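PDB 4MI8: apoptosis regulator Bcl-2 homolog from Murid herpesvirus 4, which inhibits host apoptosis and starvation-induced autophagy, binding host BECN1, BAK1 and BAX, and so helps the virus establish latency and chronic infection. Local coordinates for residues A[40-45]-A[131-136]; A[44-49]-A[88-93]; A[82-87]-A[127-132]. All coordinates share one frame; numbering follows the deposited sequence.

In the fold
Two elements recur in the three contacts: helix 33-56 serves interactions 1 and 2, and helix 86-103 serves interactions 2 and 3. Interaction 2 is the core contact, a nearly perpendicular crossing of those two helices made by aliphatic groups, a glycine and phenylalanine. Interaction 1 is partly buried; it brings the chain after helix 111-126 onto helix 33-56, with Phe133 inside and the flank of Lys41 nearer the surface. Interaction 3 lies at the surface, where Ile84 and His132 join the loop before helix 86-103 to the turn after helix 111-126. Phe133 also touches Ile89 and Ser86, so interaction 1 borders both others. None has a hydrogen bond across it.

Interaction 1: residues A[40-45]-A[131-136]; sequences SKIITL and NHFPLE
Lys41 lies along the C-terminal segment 131-136 as a long apolar arm with a charged end. Its CB is directed toward that segment, and CG stands anti to the backbone N (chi1 158°), from where the extended chain carries its outer methylenes, CD and CE, past Leu135. Lys41 CD comes to 4.1 Å from Leu135 CD2, the two side chains running at a slant to one another. The next carbon, Lys41 CE, is 4.3 Å from Phe133 CE1. At the tip, Lys41 NZ stops 4.0 Å from Pro134 O, too far for a hydrogen bond, although the carbonyl dipole may still favour the ammonium group. A lysine suits this rim: its methylenes cover leucine and phenylalanine while the amine keeps to the more polar margin.

In this Bcl-2-like bundle, residues 131-136 follow helix 111-126 and run beside helix 33-56, which lines the groove holding the Beclin 1 BH3 peptide. Phe133 is the buried anchor of the segment. Its ring is reached obliquely from the helix by Leu45, whose CD1 lies 3.9 Å from Phe133 CZ, the two side chains approaching from opposite directions. Ile42 adds a looser touch, with its CG1 4.4 Å from Phe133 CZ. Leu135 CD2 meets the edge of the same ring, in its plane, so this methyl bridges the aromatic ring and the lysine arm. Trp11 sets its ring at about 90° to Phe133, and Ile89 of helix 86-103 packs there as well. Leu45, beyond its contact with Phe133, also touches an aromatic side chain of the bound peptide.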
loop_
_atom_site.group_PDB
_atom_site.type_symbol
_atom_site.label_atom_id
_atom_site.label_comp_id
_atom_site.label_asym_id
_atom_site.label_seq_id
_atom_site.Cartn_x
_atom_site.Cartn_y
_atom_site.Cartn_z
ATOM N N SER A 40 -2.413 -2.673 -11.520
ATOM C CA SER A 40 -2.979 -3.998 -11.371
ATOM C C SER A 40 -1.948 -4.925 -10.724
ATOM O O SER A 40 -2.271 -5.836 -9.903
ATOM C CB SER A 40 -3.416 -4.505 -12.770
ATOM O OG SER A 40 -3.831 -5.902 -12.607
ATOM N N LYS A 41 -0.678 -4.702 -11.059
ATOM C CA LYS A 41 0.317 -5.534 -10.479
ATOM C C LYS A 41 0.334 -5.324 -8.925
ATOM O O LYS A 41 0.351 -6.279 -8.137
ATOM C CB LYS A 41 1.654 -5.203 -11.045
ATOM C CG LYS A 41 2.769 -5.636 -10.118
ATOM C CD LYS A 41 4.064 -5.345 -10.855
ATOM C CE LYS A 41 5.215 -5.893 -10.026
ATOM N NZ LYS A 41 6.430 -6.154 -10.829
ATOM N N ILE A 42 0.265 -4.073 -8.488
ATOM C CA ILE A 42 0.321 -3.798 -7.065
ATOM C C ILE A 42 -0.971 -4.247 -6.396
ATOM O O ILE A 42 -0.908 -4.827 -5.335
ATOM C CB ILE A 42 0.570 -2.323 -6.826
ATOM C CG1 ILE A 42 2.001 -2.010 -7.320
ATOM C CG2 ILE A 42 0.455 -1.980 -5.289
ATOM C CD1 ILE A 42 2.095 -0.498 -7.480
ATOM N N ILE A 43 -2.141 -4.050 -7.012
ATOM C CA ILE A 43 -3.357 -4.511 -6.345
ATOM C C ILE A 43 -3.281 -6.039 -6.204
ATOM O O ILE A 43 -3.578 -6.565 -5.128
ATOM C CB ILE A 43 -4.627 -4.212 -7.137
ATOM C CG1 ILE A 43 -4.869 -2.715 -7.217
ATOM C CG2 ILE A 43 -5.805 -4.994 -6.517
ATOM C CD1 ILE A 43 -5.965 -2.279 -8.184
ATOM N N THR A 44 -2.833 -6.747 -7.241
ATOM C CA THR A 44 -2.717 -8.252 -7.172
ATOM C C THR A 44 -1.734 -8.672 -6.032
ATOM O O THR A 44 -2.037 -9.552 -5.256
ATOM C CB THR A 44 -2.191 -8.788 -8.482
ATOM O OG1 THR A 44 -3.090 -8.417 -9.492
ATOM C CG2 THR A 44 -2.020 -10.194 -8.456
ATOM N N LEU A 45 -0.564 -8.027 -5.900
ATOM C CA LEU A 45 0.348 -8.374 -4.786
ATOM C C LEU A 45 -0.383 -8.137 -3.456
ATOM O O LEU A 45 -0.353 -8.973 -2.541
ATOM C CB LEU A 45 1.672 -7.582 -4.854
ATOM C CG LEU A 45 2.434 -7.906 -6.170
ATOM C CD1 LEU A 45 3.617 -6.979 -6.469
ATOM C CD2 LEU A 45 2.831 -9.356 -6.160
ATOM N N ASN A 131 13.713 2.192 -4.343
ATOM C CA ASN A 131 14.931 1.379 -4.243
ATOM C C ASN A 131 14.750 -0.151 -4.136
ATOM O O ASN A 131 15.656 -0.883 -4.522
ATOM C CB ASN A 131 15.749 1.834 -3.038
ATOM C CG ASN A 131 17.210 2.040 -3.368
ATOM O OD1 ASN A 131 18.139 1.520 -2.690
ATOM N ND2 ASN A 131 17.435 2.826 -4.410
ATOM N N HIS A 132 13.621 -0.616 -3.627
ATOM C CA HIS A 132 13.420 -2.024 -3.358
ATOM C C HIS A 132 12.241 -2.641 -4.060
ATOM O O HIS A 132 11.575 -3.517 -3.521
ATOM C CB HIS A 132 13.254 -2.193 -1.877
ATOM C CG HIS A 132 14.522 -2.081 -1.105
ATOM N ND1 HIS A 132 14.915 -0.948 -0.543
ATOM C CD2 HIS A 132 15.480 -3.022 -0.797
ATOM C CE1 HIS A 132 16.066 -1.142 0.089
ATOM N NE2 HIS A 132 16.405 -2.415 -0.059
ATOM N N PHE A 133 11.955 -2.206 -5.267
ATOM C CA PHE A 133 10.737 -2.602 -5.925
ATOM C C PHE A 133 10.790 -2.228 -7.375
ATOM O O PHE A 133 10.298 -1.195 -7.752
ATOM C CB PHE A 133 9.547 -1.894 -5.257
ATOM C CG PHE A 133 8.234 -2.545 -5.525
ATOM C CD1 PHE A 133 7.698 -2.541 -6.781
ATOM C CD2 PHE A 133 7.554 -3.182 -4.526
ATOM C CE1 PHE A 133 6.509 -3.149 -7.032
ATOM C CE2 PHE A 133 6.361 -3.799 -4.771
ATOM C CZ PHE A 133 5.836 -3.784 -6.026
ATOM N N PRO A 134 11.382 -3.057 -8.211
ATOM C CA PRO A 134 11.495 -2.612 -9.602
ATOM C C PRO A 134 10.239 -2.891 -10.359
ATOM O O PRO A 134 9.449 -3.668 -9.901
ATOM C CB PRO A 134 12.612 -3.477 -10.177
ATOM C CG PRO A 134 13.129 -4.313 -9.084
ATOM C CD PRO A 134 11.984 -4.470 -8.181
ATOM N N LEU A 135 10.080 -2.277 -11.519
ATOM C CA LEU A 135 8.865 -2.462 -12.350
ATOM C C LEU A 135 9.227 -2.783 -13.809
ATOM O O LEU A 135 10.363 -2.558 -14.218
ATOM C CB LEU A 135 7.984 -1.212 -12.281
ATOM C CG LEU A 135 7.399 -0.875 -10.915
ATOM C CD1 LEU A 135 6.861 0.542 -10.951
ATOM C CD2 LEU A 135 6.316 -1.890 -10.584
ATOM N N GLU A 136 8.243 -3.245 -14.542
ATOM C CA GLU A 136 8.407 -3.715 -15.890
ATOM C C GLU A 136 8.881 -2.674 -16.857
ATOM O O GLU A 136 8.463 -1.539 -16.843
ATOM C CB GLU A 136 7.101 -4.306 -16.401
ATOM C CG GLU A 136 7.286 -5.506 -17.317
ATOM C CD GLU A 136 7.128 -6.849 -16.617
ATOM O OE1 GLU A 136 6.372 -7.687 -17.126
ATOM O OE2 GLU A 136 7.763 -7.079 -15.571
#

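Interaction 2: residues A[44-49]-A[88-93]; sequences TLTQEF and RIVGFF
Val90 packs against Leu45 and Phe49, one turn apart on helix 33-56, where this helix crosses helix 86-103. The local axes approach to 8.7 Å at a signed angle of -95°, a nearly perpendicular crossing at which Val90, Thr46, Phe49 and the backbone at Gly91 make most of the contact.

The aliphatic contacts centre on the two methyls of Val90. CG1, anti to the backbone N (chi1 168°), presses on the helix backbone itself, 3.6 Å from Leu45 O, and it lies equally near Phe49 CB. The other methyl, Val90 CG2, meets Leu45 CB at 3.9 Å. A branched residue fits well, since each methyl finds its own seat. On the other flank, Thr46 turns its methyl inward: Thr46 CG2 is 3.6 Å from Phe93 CB and also rests near Val90 O. Its hydroxyl is bonded within its own helix, to Ile43 O, which helps offset the cost of burying a polar group beside the apolar contact.

The aromatic contact is a CH-pi interaction. Gly91 CA stands over one face of the Phe49 ring, 3.7 Å from its centroid, shifted toward the rim; the closest atom is Phe49 CZ, at 3.5 Å. With no side chain on Gly91, the ring can lie directly against the backbone of helix 86-103, and the anti placement of Phe49 CG relative to N (chi1 177°) extends it there.

Around the crossing lies the ligand site: Phe49 and Val90 touch the bound peptide, and outside the helix-helix contact Arg88 pairs through NE with an acidic side chain of that peptide. The sequence Asn85-Ser86-Gly87-Arg88 corresponds to the NWGR signature of the BH1 motif, and this crossing of helices belongs to the BH3-binding groove of the Bcl-2 fold.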
loop_
_atom_site.group_PDB
_atom_site.type_symbol
_atom_site.label_atom_id
_atom_site.label_comp_id
_atom_site.label_asym_id
_atom_site.label_seq_id
_atom_site.Cartn_x
_atom_site.Cartn_y
_atom_site.Cartn_z
ATOM N N THR A 44 -2.833 -6.747 -7.241
ATOM C CA THR A 44 -2.717 -8.252 -7.172
ATOM C C THR A 44 -1.734 -8.672 -6.032
ATOM O O THR A 44 -2.037 -9.552 -5.256
ATOM C CB THR A 44 -2.191 -8.788 -8.482
ATOM O OG1 THR A 44 -3.090 -8.417 -9.492
ATOM C CG2 THR A 44 -2.020 -10.194 -8.456
ATOM N N LEU A 45 -0.564 -8.027 -5.900
ATOM C CA LEU A 45 0.348 -8.374 -4.786
ATOM C C LEU A 45 -0.383 -8.137 -3.456
ATOM O O LEU A 45 -0.353 -8.973 -2.541
ATOM C CB LEU A 45 1.672 -7.582 -4.854
ATOM C CG LEU A 45 2.434 -7.906 -6.170
ATOM C CD1 LEU A 45 3.617 -6.979 -6.469
ATOM C CD2 LEU A 45 2.831 -9.356 -6.160
ATOM N N THR A 46 -1.083 -6.996 -3.329
ATOM C CA THR A 46 -1.787 -6.741 -2.054
ATOM C C THR A 46 -2.835 -7.783 -1.761
ATOM O O THR A 46 -3.031 -8.153 -0.611
ATOM C CB THR A 46 -2.379 -5.299 -1.896
ATOM O OG1 THR A 46 -3.437 -5.062 -2.833
ATOM C CG2 THR A 46 -1.303 -4.154 -2.047
ATOM N N GLN A 47 -3.524 -8.273 -2.780
ATOM C CA GLN A 47 -4.527 -9.296 -2.552
ATOM C C GLN A 47 -3.882 -10.577 -2.099
ATOM O O GLN A 47 -4.411 -11.259 -1.229
ATOM C CB GLN A 47 -5.377 -9.479 -3.806
ATOM C CG GLN A 47 -6.369 -8.311 -4.019
ATOM C CD GLN A 47 -7.014 -8.337 -5.391
ATOM O OE1 GLN A 47 -6.370 -8.751 -6.361
ATOM N NE2 GLN A 47 -8.283 -7.861 -5.505
ATOM N N GLU A 48 -2.735 -10.891 -2.640
ATOM C CA GLU A 48 -2.006 -12.087 -2.220
ATOM C C GLU A 48 -1.520 -11.937 -0.774
ATOM O O GLU A 48 -1.622 -12.864 0.060
ATOM C CB GLU A 48 -0.766 -12.262 -3.067
ATOM C CG GLU A 48 -0.981 -12.979 -4.340
ATOM C CD GLU A 48 -1.594 -14.372 -4.101
ATOM O OE1 GLU A 48 -0.921 -15.228 -3.493
ATOM O OE2 GLU A 48 -2.765 -14.618 -4.514
ATOM N N PHE A 49 -0.998 -10.746 -0.473
ATOM C CA PHE A 49 -0.500 -10.467 0.891
ATOM C C PHE A 49 -1.696 -10.551 1.894
ATOM O O PHE A 49 -1.602 -11.154 2.947
ATOM C CB PHE A 49 0.074 -9.081 0.882
ATOM C CG PHE A 49 0.577 -8.607 2.222
ATOM C CD1 PHE A 49 -0.323 -8.062 3.177
ATOM C CD2 PHE A 49 1.995 -8.594 2.499
ATOM C CE1 PHE A 49 0.183 -7.581 4.399
ATOM C CE2 PHE A 49 2.463 -8.100 3.728
ATOM C CZ PHE A 49 1.566 -7.607 4.690
ATOM N N ARG A 88 7.580 -5.890 2.430
ATOM C CA ARG A 88 7.151 -4.785 3.329
ATOM C C ARG A 88 6.476 -3.703 2.513
ATOM O O ARG A 88 5.414 -3.119 2.870
ATOM C CB ARG A 88 8.328 -4.224 4.141
ATOM C CG ARG A 88 9.041 -5.195 5.081
ATOM C CD ARG A 88 8.081 -5.780 6.128
ATOM N NE ARG A 88 8.793 -6.785 6.931
ATOM C CZ ARG A 88 9.509 -6.482 8.028
ATOM N NH1 ARG A 88 9.589 -5.211 8.464
ATOM N NH2 ARG A 88 10.148 -7.444 8.699
ATOM N N ILE A 89 7.073 -3.381 1.385
ATOM C CA ILE A 89 6.353 -2.498 0.473
ATOM C C ILE A 89 4.925 -2.980 0.073
ATOM O O ILE A 89 3.955 -2.164 0.032
ATOM C CB ILE A 89 7.183 -2.254 -0.767
ATOM C CG1 ILE A 89 8.514 -1.618 -0.255
ATOM C CG2 ILE A 89 6.359 -1.376 -1.751
ATOM C CD1 ILE A 89 9.524 -1.276 -1.319
ATOM N N VAL A 90 4.752 -4.268 -0.226
ATOM C CA VAL A 90 3.434 -4.675 -0.604
ATOM C C VAL A 90 2.478 -4.486 0.592
ATOM O O VAL A 90 1.378 -4.063 0.438
ATOM C CB VAL A 90 3.441 -6.167 -0.977
ATOM C CG1 VAL A 90 1.996 -6.699 -1.101
ATOM C CG2 VAL A 90 4.293 -6.381 -2.223
ATOM N N GLY A 91 2.923 -4.782 1.799
ATOM C CA GLY A 91 2.129 -4.532 3.020
ATOM C C GLY A 91 1.719 -3.047 3.165
ATOM O O GLY A 91 0.569 -2.738 3.573
ATOM N N PHE A 92 2.676 -2.136 2.884
ATOM C CA PHE A 92 2.443 -0.691 2.862
ATOM C C PHE A 92 1.255 -0.375 1.905
ATOM O O PHE A 92 0.298 0.404 2.211
ATOM C CB PHE A 92 3.780 -0.046 2.450
ATOM C CG PHE A 92 3.685 1.373 1.898
ATOM C CD1 PHE A 92 3.476 1.580 0.558
ATOM C CD2 PHE A 92 4.030 2.488 2.708
ATOM C CE1 PHE A 92 3.535 2.875 0.022
ATOM C CE2 PHE A 92 4.057 3.789 2.183
ATOM C CZ PHE A 92 3.811 3.981 0.823
ATOM N N PHE A 93 1.313 -0.954 0.725
ATOM C CA PHE A 93 0.228 -0.664 -0.197
ATOM C C PHE A 93 -1.050 -1.282 0.276
ATOM O O PHE A 93 -2.113 -0.753 -0.037
ATOM C CB PHE A 93 0.573 -1.137 -1.628
ATOM C CG PHE A 93 1.415 -0.134 -2.403
ATOM C CD1 PHE A 93 0.837 1.072 -2.858
ATOM C CD2 PHE A 93 2.812 -0.363 -2.639
ATOM C CE1 PHE A 93 1.623 2.003 -3.534
ATOM C CE2 PHE A 93 3.620 0.628 -3.317
ATOM C CZ PHE A 93 3.041 1.782 -3.753
#

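Interaction 3: residues A[82-87]-A[127-132]; sequences DVINSG and NNLMNH
Ile84 covers one face of the His132 ring, joining the loop before helix 86-103 to the turn after helix 111-126. In sequence order, the segment starts with Asp82, which turns to salt bridges with Arg88 and a basic side chain of the bound peptide. Ile84 then makes the main contact. Its CB lies 3.9 Å from the His132 ring centroid, 20° off the normal, a CH-pi interaction, and Ile84 O sits over the same face, nearer the rim, 3.4 Å from His132 CD2. Ile84 CG2, anti to the backbone N, lies 3.4 Å from His132 ND1 and also packs 3.6 Å from Leu129 CD2. A beta-branched residue can thus serve the imidazole and the leucine together. Asn85, the N-cap residue, points away and binds Arg88 N through OD1, a common role for asparagine at a helix start. At Ser86, CB touches His132 O at 3.4 Å; a small residue suits a place where the backbones come this close, 5.7 Å between the CA atoms of Ser86 and His132.

Beneath this surface contact, Leu129 and His132 rest on Ile89 of helix 86-103, while Leu129 also packs on Phe124 of helix 111-126, so the turn that follows helix 111-126 packs against the start of helix 86-103.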
loop_
_atom_site.group_PDB
_atom_site.type_symbol
_atom_site.label_atom_id
_atom_site.label_comp_id
_atom_site.label_asym_id
_atom_site.label_seq_id
_atom_site.Cartn_x
_atom_site.Cartn_y
_atom_site.Cartn_z
ATOM N N ASP A 82 13.007 -2.498 11.077
ATOM C CA ASP A 82 13.909 -3.634 11.003
ATOM C C ASP A 82 14.409 -4.015 9.583
ATOM O O ASP A 82 15.513 -4.516 9.466
ATOM C CB ASP A 82 13.286 -4.831 11.735
ATOM C CG ASP A 82 11.995 -5.299 11.086
ATOM O OD1 ASP A 82 11.020 -4.499 10.932
ATOM O OD2 ASP A 82 11.992 -6.491 10.728
ATOM N N VAL A 83 13.630 -3.782 8.517
ATOM C CA VAL A 83 14.086 -4.106 7.135
ATOM C C VAL A 83 13.234 -3.436 6.033
ATOM O O VAL A 83 12.034 -3.135 6.243
ATOM C CB VAL A 83 14.146 -5.645 6.896
ATOM C CG1 VAL A 83 12.770 -6.277 6.983
ATOM C CG2 VAL A 83 14.822 -5.987 5.573
ATOM N N ILE A 84 13.870 -3.194 4.878
ATOM C CA ILE A 84 13.165 -2.806 3.647
ATOM C C ILE A 84 13.287 -3.904 2.601
ATOM O O ILE A 84 14.394 -4.244 2.137
ATOM C CB ILE A 84 13.709 -1.539 2.976
ATOM C CG1 ILE A 84 14.175 -0.506 4.004
ATOM C CG2 ILE A 84 12.677 -1.008 1.989
ATOM C CD1 ILE A 84 13.115 0.456 4.493
ATOM N N ASN A 85 12.143 -4.463 2.238
ATOM C CA ASN A 85 12.113 -5.374 1.113
ATOM C C ASN A 85 10.788 -5.221 0.391
ATOM O O ASN A 85 9.937 -4.423 0.801
ATOM C CB ASN A 85 12.433 -6.808 1.542
ATOM C CG ASN A 85 11.356 -7.419 2.440
ATOM O OD1 ASN A 85 10.181 -7.090 2.352
ATOM N ND2 ASN A 85 11.766 -8.333 3.311
ATOM N N SER A 86 10.591 -5.947 -0.697
ATOM C CA SER A 86 9.404 -5.658 -1.478
ATOM C C SER A 86 8.144 -6.165 -0.815
ATOM O O SER A 86 7.094 -5.653 -1.070
ATOM C CB SER A 86 9.559 -6.198 -2.886
ATOM O OG SER A 86 9.797 -7.587 -2.801
ATOM N N GLY A 87 8.255 -7.153 0.053
ATOM C CA GLY A 87 7.143 -7.668 0.802
ATOM C C GLY A 87 6.650 -6.658 1.812
ATOM O O GLY A 87 5.417 -6.575 2.073
ATOM N N ASN A 127 11.518 7.737 2.070
ATOM C CA ASN A 127 12.219 6.508 2.453
ATOM C C ASN A 127 12.896 5.789 1.316
ATOM O O ASN A 127 13.435 4.709 1.493
ATOM C CB ASN A 127 11.323 5.546 3.255
ATOM C CG ASN A 127 11.071 6.053 4.664
ATOM O OD1 ASN A 127 11.763 5.642 5.624
ATOM N ND2 ASN A 127 10.148 7.026 4.796
ATOM N N ASN A 128 12.881 6.375 0.137
ATOM C CA ASN A 128 13.446 5.694 -1.022
ATOM C C ASN A 128 12.925 4.269 -1.205
ATOM O O ASN A 128 13.677 3.365 -1.500
ATOM C CB ASN A 128 14.975 5.741 -0.947
ATOM C CG ASN A 128 15.651 5.395 -2.267
ATOM O OD1 ASN A 128 15.090 5.577 -3.350
ATOM N ND2 ASN A 128 16.868 4.885 -2.173
ATOM N N LEU A 129 11.629 4.053 -1.019
ATOM C CA LEU A 129 11.037 2.710 -1.324
ATOM C C LEU A 129 11.196 2.249 -2.774
ATOM O O LEU A 129 11.148 1.055 -3.051
ATOM C CB LEU A 129 9.568 2.611 -0.891
ATOM C CG LEU A 129 9.518 2.698 0.639
ATOM C CD1 LEU A 129 8.146 2.288 1.107
ATOM C CD2 LEU A 129 10.603 1.867 1.366
ATOM N N MET A 130 11.370 3.198 -3.697
ATOM C CA MET A 130 11.554 2.868 -5.128
ATOM C C MET A 130 12.759 1.998 -5.269
ATOM O O MET A 130 12.799 1.156 -6.167
ATOM C CB MET A 130 11.768 4.100 -6.001
ATOM C CG MET A 130 12.544 5.194 -5.313
ATOM S SD MET A 130 11.436 6.573 -5.026
ATOM C CE MET A 130 11.086 6.610 -3.272
ATOM N N ASN A 131 13.713 2.192 -4.343
ATOM C CA ASN A 131 14.931 1.379 -4.243
ATOM C C ASN A 131 14.750 -0.151 -4.136
ATOM O O ASN A 131 15.656 -0.883 -4.522
ATOM C CB ASN A 131 15.749 1.834 -3.038
ATOM C CG ASN A 131 17.210 2.040 -3.368
ATOM O OD1 ASN A 131 18.139 1.520 -2.690
ATOM N ND2 ASN A 131 17.435 2.826 -4.410
ATOM N N HIS A 132 13.621 -0.616 -3.627
ATOM C CA HIS A 132 13.420 -2.024 -3.358
ATOM C C HIS A 132 12.241 -2.641 -4.060
ATOM O O HIS A 132 11.575 -3.517 -3.521
ATOM C CB HIS A 132 13.254 -2.193 -1.877
ATOM C CG HIS A 132 14.522 -2.081 -1.105
ATOM N ND1 HIS A 132 14.915 -0.948 -0.543
ATOM C CD2 HIS A 132 15.480 -3.022 -0.797
ATOM C CE1 HIS A 132 16.066 -1.142 0.089
ATOM N NE2 HIS A 132 16.405 -2.415 -0.059
#